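Side-chain contacts in La protein (Trypanosoma brucei, PDB 1S29), which probably binds RNA, including mRNA, and is represented by its N-terminal La-motif fragment, a winged-helix domain that mediates RNA binding through a conserved aromatic patch: residues E65-I70 and L76-D81; K16-Y21 and E48-F53; Q12-Q17 and N57-D62. One frame throughout, in Å; residues are numbered along the deposited sequence.

Helix 8-21 supplies one side of both contact 2 (16-21 with 48-53) and contact 3 (12-17 with 57-62), whose centres lie about 7 Å apart. Contact 1, between 65-70 and 76-81, is centred about 11 Å from the centre of contact 2 and 12 Å from that of contact 3, yet touches both. Leu76 CD1 reaches Val18 CG1 at 3.5 Å, and Ala69 CB meets Leu14 CD2 at 3.6 Å. A probable hydrogen bond joins Glu65 OE1 to Thr60 OG1 at 2.6 Å. The three contacts are thus joined by direct packing within the winged-helix domain. Contact 2, with its aromatic pair, is the likeliest to adjoin the aromatic patch through which the domain binds RNA.

Contact 1: residues E65-I70 and L76-D81; sequences EVVEAI and LVLSED
Ile70 and Leu76 meet at about a right angle, with the branch methyl CG2 of Ile70 3.9 Å from Leu76 CD1. The same methyl lies 4.1 Å from Leu78 CG, so it sits between the two leucines. It gets there because CG2 stands anti to the backbone N (chi1, to CG1, -60°), while CD1 of Ile70 reaches on to Leu78 CD2 at 4.2 Å. Ile70 and Leu76 are buried; Val85 of strand 84-87 touches both and Leu78 as well, and Val18 adds to the packing on Leu76. The unit is helix 63-70 followed by strand 76-78, the first arm of the wing hairpin in the winged-helix fold; the axes of 65-70 and 76-78 approach to 9.7 Å, their N-to-C directions 134° apart, so the strand turns back obliquely along the helix. Val67, partly exposed, forms the last touching pair: its CG1 lies 3.8 Å from Leu78 CD1, a methyl that also rests against Val67 O. Past Leu78 the packing thins as the chain draws away from helix 63-70, and Ser79 to Asp81 do not touch 65-70. There Ser79 OG donates a hydrogen bond to Asp81 OD1 at 2.6 Å, and Glu80 and Asp81 are exposed.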
# COMPACT_ATOMS: atom_id res chain seq x y z
N GLU A 65 -4.80 -2.00 9.80
CA GLU A 65 -3.41 -1.93 10.22
C GLU A 65 -2.58 -1.37 9.06
O GLU A 65 -1.60 -0.66 9.27
CB GLU A 65 -2.90 -3.32 10.62
CG GLU A 65 -3.64 -3.93 11.80
CD GLU A 65 -3.00 -5.22 12.31
OE1 GLU A 65 -2.60 -6.05 11.47
OE2 GLU A 65 -2.90 -5.39 13.54
N VAL A 66 -3.01 -1.67 7.84
CA VAL A 66 -2.30 -1.17 6.67
C VAL A 66 -2.45 0.35 6.61
O VAL A 66 -1.52 1.05 6.23
CB VAL A 66 -2.85 -1.80 5.37
CG1 VAL A 66 -2.10 -1.24 4.16
CG2 VAL A 66 -2.67 -3.31 5.42
N VAL A 67 -3.60 0.87 7.02
CA VAL A 67 -3.82 2.31 7.02
C VAL A 67 -2.83 3.00 7.96
O VAL A 67 -2.20 4.00 7.61
CB VAL A 67 -5.26 2.68 7.46
CG1 VAL A 67 -5.40 4.18 7.64
CG2 VAL A 67 -6.26 2.20 6.44
N GLU A 68 -2.67 2.44 9.16
CA GLU A 68 -1.75 3.02 10.14
C GLU A 68 -0.30 2.93 9.68
O GLU A 68 0.49 3.85 9.89
CB GLU A 68 -1.90 2.29 11.48
CG GLU A 68 -3.31 2.36 12.03
CD GLU A 68 -3.84 3.78 12.10
OE1 GLU A 68 -4.94 4.02 11.56
OE2 GLU A 68 -3.15 4.64 12.69
N ALA A 69 0.04 1.82 9.03
CA ALA A 69 1.39 1.63 8.54
C ALA A 69 1.72 2.60 7.41
O ALA A 69 2.84 3.10 7.32
CB ALA A 69 1.55 0.19 8.05
N ILE A 70 0.74 2.86 6.55
CA ILE A 70 0.94 3.73 5.40
C ILE A 70 0.92 5.23 5.66
O ILE A 70 1.71 5.97 5.08
CB ILE A 70 -0.16 3.53 4.34
CG1 ILE A 70 -0.17 2.09 3.84
CG2 ILE A 70 0.03 4.50 3.19
CD1 ILE A 70 -1.36 1.74 2.99
N LEU A 76 3.23 7.99 -0.58
CA LEU A 76 1.89 7.46 -0.78
C LEU A 76 0.85 8.40 -0.19
O LEU A 76 1.14 9.16 0.73
CB LEU A 76 1.76 6.09 -0.11
CG LEU A 76 2.75 5.00 -0.53
CD1 LEU A 76 2.76 3.91 0.52
CD2 LEU A 76 2.36 4.43 -1.89
N VAL A 77 -0.37 8.34 -0.72
CA VAL A 77 -1.48 9.17 -0.24
C VAL A 77 -2.71 8.28 -0.08
O VAL A 77 -3.09 7.57 -1.02
CB VAL A 77 -1.83 10.29 -1.24
CG1 VAL A 77 -2.98 11.13 -0.69
CG2 VAL A 77 -0.62 11.17 -1.50
N LEU A 78 -3.33 8.33 1.10
CA LEU A 78 -4.53 7.56 1.39
C LEU A 78 -5.77 8.31 0.92
O LEU A 78 -5.80 9.54 0.94
CB LEU A 78 -4.63 7.29 2.90
CG LEU A 78 -3.68 6.23 3.45
CD1 LEU A 78 -3.62 6.31 4.98
CD2 LEU A 78 -4.14 4.85 2.99
N SER A 79 -6.78 7.57 0.50
CA SER A 79 -8.02 8.18 0.04
C SER A 79 -8.73 8.76 1.26
O SER A 79 -8.46 8.36 2.39
CB SER A 79 -8.92 7.14 -0.66
OG SER A 79 -9.25 6.07 0.19
N GLU A 80 -9.61 9.73 1.03
CA GLU A 80 -10.35 10.36 2.11
C GLU A 80 -11.01 9.34 3.03
O GLU A 80 -11.04 9.53 4.25
CB GLU A 80 -11.41 11.31 1.54
CG GLU A 80 -12.27 12.06 2.57
CD GLU A 80 -11.52 13.15 3.32
OE1 GLU A 80 -10.42 13.56 2.88
OE2 GLU A 80 -12.04 13.61 4.36
N ASP A 81 -11.52 8.24 2.47
CA ASP A 81 -12.18 7.21 3.27
C ASP A 81 -11.24 6.14 3.83
O ASP A 81 -11.69 5.21 4.50
CB ASP A 81 -13.30 6.54 2.47
CG ASP A 81 -12.79 5.73 1.28
OD1 ASP A 81 -11.57 5.52 1.17
OD2 ASP A 81 -13.63 5.30 0.46

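Contact 2: residues K16-Y21 and E48-F53; sequences KQVEFY and ETLLTF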
# COMPACT_ATOMS: atom_id res chain seq x y z
N LYS A 16 7.39 0.52 4.23
CA LYS A 16 8.38 0.37 3.17
C LYS A 16 8.03 -0.72 2.16
O LYS A 16 8.40 -0.62 1.00
CB LYS A 16 9.75 0.12 3.78
CG LYS A 16 10.25 1.30 4.59
CD LYS A 16 11.49 0.94 5.39
CE LYS A 16 11.94 2.10 6.25
NZ LYS A 16 13.17 1.77 7.01
N GLN A 17 7.31 -1.75 2.60
CA GLN A 17 6.91 -2.82 1.69
C GLN A 17 5.84 -2.29 0.73
O GLN A 17 5.84 -2.66 -0.44
CB GLN A 17 6.38 -4.02 2.47
CG GLN A 17 7.42 -4.69 3.37
CD GLN A 17 8.45 -5.50 2.59
OE1 GLN A 17 9.06 -5.01 1.64
NE2 GLN A 17 8.65 -6.75 3.00
N VAL A 18 4.94 -1.45 1.23
CA VAL A 18 3.91 -0.88 0.36
C VAL A 18 4.59 0.10 -0.59
O VAL A 18 4.28 0.13 -1.78
CB VAL A 18 2.81 -0.13 1.18
CG1 VAL A 18 1.81 0.54 0.23
CG2 VAL A 18 2.07 -1.11 2.09
N GLU A 19 5.54 0.88 -0.08
CA GLU A 19 6.26 1.82 -0.93
C GLU A 19 7.03 1.03 -1.99
O GLU A 19 7.23 1.50 -3.11
CB GLU A 19 7.21 2.68 -0.09
CG GLU A 19 6.48 3.52 0.93
CD GLU A 19 7.40 4.35 1.80
OE1 GLU A 19 8.56 3.95 2.00
OE2 GLU A 19 6.94 5.40 2.30
N PHE A 20 7.46 -0.18 -1.64
CA PHE A 20 8.21 -1.03 -2.56
C PHE A 20 7.37 -1.37 -3.79
O PHE A 20 7.82 -1.22 -4.93
CB PHE A 20 8.61 -2.34 -1.87
CG PHE A 20 9.27 -3.35 -2.77
CD1 PHE A 20 10.63 -3.26 -3.08
CD2 PHE A 20 8.54 -4.42 -3.29
CE1 PHE A 20 11.25 -4.23 -3.88
CE2 PHE A 20 9.15 -5.39 -4.09
CZ PHE A 20 10.51 -5.29 -4.39
N TYR A 21 6.15 -1.82 -3.56
CA TYR A 21 5.29 -2.18 -4.68
C TYR A 21 4.96 -0.99 -5.57
O TYR A 21 4.78 -1.15 -6.78
CB TYR A 21 3.99 -2.82 -4.16
CG TYR A 21 4.19 -4.23 -3.64
CD1 TYR A 21 3.98 -4.54 -2.30
CD2 TYR A 21 4.60 -5.25 -4.49
CE1 TYR A 21 4.16 -5.84 -1.82
CE2 TYR A 21 4.78 -6.56 -4.02
CZ TYR A 21 4.56 -6.84 -2.69
OH TYR A 21 4.73 -8.13 -2.23
N GLU A 48 -7.53 -3.56 0.16
CA GLU A 48 -7.82 -4.99 0.19
C GLU A 48 -7.00 -5.69 -0.89
O GLU A 48 -6.66 -6.86 -0.75
CB GLU A 48 -9.32 -5.29 0.02
CG GLU A 48 -9.97 -4.76 -1.23
CD GLU A 48 -11.43 -5.19 -1.35
OE1 GLU A 48 -12.12 -5.27 -0.30
OE2 GLU A 48 -11.90 -5.45 -2.47
N THR A 49 -6.68 -4.98 -1.97
CA THR A 49 -5.88 -5.57 -3.03
C THR A 49 -4.47 -5.74 -2.50
O THR A 49 -3.82 -6.75 -2.76
CB THR A 49 -5.82 -4.68 -4.27
OG1 THR A 49 -7.11 -4.62 -4.87
CG2 THR A 49 -4.83 -5.26 -5.29
N LEU A 50 -3.99 -4.74 -1.76
CA LEU A 50 -2.65 -4.80 -1.21
C LEU A 50 -2.49 -5.99 -0.26
O LEU A 50 -1.42 -6.60 -0.18
CB LEU A 50 -2.30 -3.50 -0.49
CG LEU A 50 -2.22 -2.27 -1.41
CD1 LEU A 50 -1.53 -1.15 -0.66
CD2 LEU A 50 -1.45 -2.60 -2.68
N LEU A 51 -3.56 -6.33 0.44
CA LEU A 51 -3.53 -7.44 1.38
C LEU A 51 -3.26 -8.78 0.69
O LEU A 51 -2.89 -9.76 1.35
CB LEU A 51 -4.85 -7.53 2.14
CG LEU A 51 -5.08 -6.49 3.24
CD1 LEU A 51 -6.44 -6.71 3.88
CD2 LEU A 51 -3.99 -6.62 4.29
N THR A 52 -3.43 -8.83 -0.63
CA THR A 52 -3.19 -10.07 -1.36
C THR A 52 -1.75 -10.24 -1.81
O THR A 52 -1.35 -11.32 -2.26
CB THR A 52 -4.11 -10.19 -2.60
OG1 THR A 52 -3.68 -9.26 -3.61
CG2 THR A 52 -5.56 -9.90 -2.21
N PHE A 53 -0.95 -9.18 -1.69
CA PHE A 53 0.45 -9.23 -2.08
C PHE A 53 1.27 -9.86 -0.96
O PHE A 53 1.08 -9.53 0.21
CB PHE A 53 0.96 -7.82 -2.39
CG PHE A 53 0.26 -7.16 -3.54
CD1 PHE A 53 0.46 -5.81 -3.80
CD2 PHE A 53 -0.61 -7.88 -4.36
CE1 PHE A 53 -0.19 -5.19 -4.87
CE2 PHE A 53 -1.26 -7.27 -5.43
CZ PHE A 53 -1.05 -5.92 -5.68
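Tyr21 and Phe53 form an edge-to-face aromatic pair, the edge of Phe53 directed at the face of Tyr21, with ring centroids 5.1 Å apart and planes inclined at 56°. The leading atom is Phe53 CD1, which stands 3.9 Å above the Tyr21 plane and over its centre. Phe53 CB lies at the phenol end, 3.7 Å from Tyr21 CZ, whereas Phe53 CD1 is beside CD1 and CG of Tyr21; the two side chains slide past each other in opposite directions. On the other face of the tyrosine ring Phe20 CD2 lies off toward the rim. Tyr21 carries its CG beside the backbone N (chi1 -73°). Within the winged-helix domain this joins the end of helix 8-21 to the type I turn Leu50-Phe53 between helices 47-50 and 54-57, with Phe53 as N-cap residue. Phe20, Tyr21 and Phe53, with Phe32 of helix 31-37 against Phe53, make an aromatic cluster that may belong to the patch implicated in RNA binding. Tyr21 OH is hydrogen-bonded to Arg55 N, so the phenol is held at its polar end as well as over its face. A second, aliphatic touch has Val18 CG1 3.8 Å from Leu50 CD1, the side chains crossing at about a right angle. Over one face of the Phe53 ring, toward its rim, lies Thr49 O, which accepts from both Thr52 OG1 (2.7 Å) and Thr52 N (3.0 Å).

Contact 3: residues Q12-Q17 and N57-D62; sequences QKLQKQ and NSVTTD
The linker between helices 54-57 and 63-70 of the winged-helix domain packs here against helix 8-21, and Leu14 is the helix residue that meets it. A single methyl does the touching: Leu14 CD2 lies 3.7 Å from Thr60 CG2 and 4.1 Å from Val59 CG1. The leucine crosses the threonine at about a right angle and the valine more obliquely. Its CG is anti to the backbone N (chi1 176°), which extends the branch away from the helix toward the linker. In Thr60 the two branches part: CG2 occupies the position between the backbone N and the carbonyl carbon and serves the apolar side, while OG1 stands anti to the N. That oxygen accepts from Asp62 N at 3.0 Å with an N-H...O angle of 165°, forming an ST turn; Glu65 is its second, probable hydrogen-bond partner. Asp62 in turn caps helix 63-70, its OD1 bonded to Lys64 N. Val56 and Ala69 touch Leu14, and Val66 touches Thr60. The threonine thus has its methyl in apolar packing while its buried hydroxyl is satisfied by two partners, which ties the helix 8-21 contact directly to the start of helix 63-70.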
# COMPACT_ATOMS: atom_id res chain seq x y z
N GLN A 12 6.54 0.60 10.34
CA GLN A 12 7.50 1.23 9.44
C GLN A 12 8.00 0.22 8.42
O GLN A 12 8.26 0.57 7.27
CB GLN A 12 8.67 1.81 10.23
CG GLN A 12 8.27 2.97 11.14
CD GLN A 12 9.45 3.53 11.92
OE1 GLN A 12 10.44 3.95 11.33
NE2 GLN A 12 9.33 3.53 13.24
N LYS A 13 8.13 -1.03 8.85
CA LYS A 13 8.59 -2.08 7.95
C LYS A 13 7.55 -2.32 6.86
O LYS A 13 7.89 -2.49 5.69
CB LYS A 13 8.83 -3.38 8.72
CG LYS A 13 10.07 -3.35 9.59
CD LYS A 13 10.31 -4.71 10.22
CE LYS A 13 11.59 -4.73 11.05
NZ LYS A 13 11.53 -3.81 12.22
N LEU A 14 6.27 -2.34 7.26
CA LEU A 14 5.19 -2.56 6.31
C LEU A 14 5.05 -1.35 5.38
O LEU A 14 4.76 -1.50 4.19
CB LEU A 14 3.87 -2.79 7.06
CG LEU A 14 2.62 -2.93 6.19
CD1 LEU A 14 2.84 -3.99 5.11
CD2 LEU A 14 1.44 -3.31 7.07
N GLN A 15 5.27 -0.16 5.93
CA GLN A 15 5.21 1.07 5.15
C GLN A 15 6.16 0.94 3.96
O GLN A 15 5.78 1.21 2.82
CB GLN A 15 5.63 2.26 6.02
CG GLN A 15 5.51 3.63 5.34
CD GLN A 15 6.35 4.70 6.04
OE1 GLN A 15 6.29 4.85 7.26
NE2 GLN A 15 7.12 5.45 5.25
N LYS A 16 7.39 0.52 4.23
CA LYS A 16 8.38 0.37 3.17
C LYS A 16 8.03 -0.72 2.16
O LYS A 16 8.40 -0.62 1.00
CB LYS A 16 9.75 0.12 3.78
CG LYS A 16 10.25 1.30 4.59
CD LYS A 16 11.49 0.94 5.39
CE LYS A 16 11.94 2.10 6.25
NZ LYS A 16 13.17 1.77 7.01
N GLN A 17 7.31 -1.75 2.60
CA GLN A 17 6.91 -2.82 1.69
C GLN A 17 5.84 -2.29 0.73
O GLN A 17 5.84 -2.66 -0.44
CB GLN A 17 6.38 -4.02 2.47
CG GLN A 17 7.42 -4.69 3.37
CD GLN A 17 8.45 -5.50 2.59
OE1 GLN A 17 9.06 -5.01 1.64
NE2 GLN A 17 8.65 -6.75 3.00
N ASN A 57 0.80 -9.53 3.01
CA ASN A 57 0.10 -10.68 3.57
C ASN A 57 0.87 -11.39 4.68
O ASN A 57 0.28 -11.98 5.58
CB ASN A 57 -0.20 -11.68 2.44
CG ASN A 57 -0.32 -13.10 2.94
OD1 ASN A 57 -1.26 -13.44 3.65
ND2 ASN A 57 0.63 -13.94 2.56
N SER A 58 2.20 -11.35 4.61
CA SER A 58 2.98 -12.00 5.64
C SER A 58 3.00 -11.21 6.94
O SER A 58 3.31 -11.74 8.00
CB SER A 58 4.41 -12.22 5.15
OG SER A 58 4.97 -10.99 4.72
N VAL A 59 2.64 -9.93 6.85
CA VAL A 59 2.64 -9.03 8.00
C VAL A 59 1.26 -8.77 8.62
O VAL A 59 1.14 -8.67 9.85
CB VAL A 59 3.25 -7.66 7.61
CG1 VAL A 59 3.11 -6.66 8.76
CG2 VAL A 59 4.71 -7.83 7.22
N THR A 60 0.24 -8.67 7.79
CA THR A 60 -1.10 -8.39 8.30
C THR A 60 -2.19 -8.87 7.35
O THR A 60 -1.94 -9.13 6.18
CB THR A 60 -1.27 -6.87 8.51
OG1 THR A 60 -2.60 -6.58 8.96
CG2 THR A 60 -1.01 -6.13 7.19
N THR A 61 -3.41 -8.99 7.87
CA THR A 61 -4.55 -9.41 7.06
C THR A 61 -5.68 -8.43 7.34
O THR A 61 -6.84 -8.69 7.01
CB THR A 61 -5.01 -10.85 7.42
OG1 THR A 61 -5.39 -10.90 8.80
CG2 THR A 61 -3.89 -11.84 7.17
N ASP A 62 -5.33 -7.29 7.93
CA ASP A 62 -6.30 -6.25 8.30
C ASP A 62 -6.01 -4.90 7.64
O ASP A 62 -4.98 -4.28 7.89
CB ASP A 62 -6.29 -6.09 9.83
CG ASP A 62 -7.30 -5.06 10.32
OD1 ASP A 62 -8.04 -4.48 9.49
OD2 ASP A 62 -7.35 -4.84 11.54